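Local atomic coordinates of GTPase subunit of restriction endonuclease (Thermococcus gammatolerans, PDB entry 6P0F), a protein that probably recognises modified DNA through its N-terminal YTH-like domain, as part of a McrB-type GTP-dependent restriction endonuclease. Residues V166-I169 / L170-I173. Sequence-based numbering, arbitrary orientation.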
loop_
_atom_site.group_PDB
_atom_site.type_symbol
_atom_site.label_atom_id
_atom_site.label_comp_id
_atom_site.label_asym_id
_atom_site.label_seq_id
_atom_site.Cartn_x
_atom_site.Cartn_y
_atom_site.Cartn_z
ATOM N N VAL A 166 12.745 8.782 -10.295
ATOM C CA VAL A 166 11.498 9.402 -9.908
ATOM C C VAL A 166 11.472 9.868 -8.465
ATOM O O VAL A 166 10.473 10.430 -8.008
ATOM C CB VAL A 166 10.296 8.461 -10.160
ATOM C CG1 VAL A 166 10.253 8.056 -11.628
ATOM C CG2 VAL A 166 10.393 7.253 -9.253
ATOM N N TYR A 167 12.574 9.653 -7.727
ATOM C CA TYR A 167 12.569 9.883 -6.283
ATOM C C TYR A 167 12.249 11.329 -5.937
ATOM O O TYR A 167 11.478 11.597 -5.008
ATOM C CB TYR A 167 13.926 9.467 -5.721
ATOM C CG TYR A 167 14.062 9.561 -4.223
ATOM C CD1 TYR A 167 13.125 8.965 -3.374
ATOM C CD2 TYR A 167 15.135 10.240 -3.655
ATOM C CE1 TYR A 167 13.265 9.040 -1.999
ATOM C CE2 TYR A 167 15.271 10.329 -2.266
ATOM C CZ TYR A 167 14.343 9.728 -1.452
ATOM O OH TYR A 167 14.497 9.818 -0.076
ATOM N N ASP A 168 12.826 12.284 -6.658
ATOM C CA ASP A 168 12.594 13.681 -6.323
ATOM C C ASP A 168 11.165 14.098 -6.627
ATOM O O ASP A 168 10.558 14.854 -5.853
ATOM C CB ASP A 168 13.617 14.537 -7.056
ATOM C CG ASP A 168 14.962 14.461 -6.390
ATOM O OD1 ASP A 168 15.057 14.887 -5.207
ATOM O OD2 ASP A 168 15.908 13.951 -7.035
ATOM N N ILE A 169 10.584 13.568 -7.700
ATOM C CA ILE A 169 9.167 13.802 -7.957
ATOM C C ILE A 169 8.321 13.266 -6.798
ATOM O O ILE A 169 7.423 13.943 -6.281
ATOM C CB ILE A 169 8.748 13.161 -9.290
ATOM C CG1 ILE A 169 9.544 13.724 -10.465
ATOM C CG2 ILE A 169 7.256 13.365 -9.499
ATOM C CD1 ILE A 169 9.476 12.839 -11.721
ATOM N N LEU A 170 8.589 12.034 -6.383
ATOM C CA LEU A 170 7.787 11.442 -5.319
ATOM C C LEU A 170 7.923 12.229 -4.023
ATOM O O LEU A 170 6.929 12.443 -3.320
ATOM C CB LEU A 170 8.189 9.990 -5.097
ATOM C CG LEU A 170 8.079 9.023 -6.274
ATOM C CD1 LEU A 170 8.451 7.572 -6.029
ATOM C CD2 LEU A 170 6.631 9.095 -6.827
ATOM N N LYS A 171 9.144 12.662 -3.677
ATOM C CA LYS A 171 9.300 13.438 -2.444
ATOM C C LYS A 171 8.500 14.735 -2.512
ATOM O O LYS A 171 7.923 15.177 -1.508
ATOM C CB LYS A 171 10.780 13.725 -2.170
ATOM C CG LYS A 171 11.572 12.539 -1.687
ATOM C CD LYS A 171 12.931 12.930 -1.084
ATOM C CE LYS A 171 13.932 13.444 -2.138
ATOM N NZ LYS A 171 15.305 13.733 -1.559
ATOM N N ASN A 172 8.451 15.365 -3.688
ATOM C CA ASN A 172 7.716 16.618 -3.810
ATOM C C ASN A 172 6.209 16.407 -3.760
ATOM O O ASN A 172 5.491 17.270 -3.242
ATOM C CB ASN A 172 8.123 17.350 -5.091
ATOM C CG ASN A 172 9.558 17.880 -5.020
ATOM O OD1 ASN A 172 10.140 18.009 -3.933
ATOM N ND2 ASN A 172 10.141 18.168 -6.181
ATOM N N ILE A 173 5.707 15.278 -4.260
ATOM C CA ILE A 173 4.283 14.993 -4.082
ATOM C C ILE A 173 3.960 14.873 -2.602
ATOM O O ILE A 173 2.951 15.410 -2.122
ATOM C CB ILE A 173 3.882 13.720 -4.853
ATOM C CG1 ILE A 173 3.995 13.931 -6.375
ATOM C CG2 ILE A 173 2.458 13.305 -4.509
ATOM C CD1 ILE A 173 4.016 12.634 -7.214
HETATM O O HOH W 1 17.052 13.858 -3.485
#
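Lys171 lays its aliphatic chain over one face of the Tyr167 ring, one helical turn earlier in the C-terminal helix 160-174. Lys171 CD sits 3.9 Å from the ring centroid, 28° off the normal, a CH-pi contact, and Lys171 CE comes to 3.4 Å from Tyr167 CE2. With Tyr167 CG beside the carbonyl carbon (chi1 -176°), the ring leans outward and toward the following turn, where the lysine chain crosses it; its OH accepts a hydrogen bond from Asn3 ND2.

The lysine chain bends at chi3 (-70°), bringing NZ round to Asp168, an acidic partner at an exposed position. The salt bridge is long, 3.8 Å from Lys171 NZ to Asp168 OD1, and a water bridges the two charged groups, accepting from Lys171 NZ at 2.6 Å and donating to Asp168 OD1 at 2.8 Å.

Among apolar contacts, Val166 CG2 meets Leu170 CD1 at 3.8 Å; both suit burial, Val166 against helix 138-145, Leu170 against Leu94. Ile169 CG2 and Ile173 CD1, 4.0 Å apart, touch on a more solvent-facing side, Ile173 also reaching Leu94. Four i to i+4 backbone bonds run beneath.

Val166 and Leu170 thus face inward, while lysine's methylenes cover the ring and its charged end reaches Asp168.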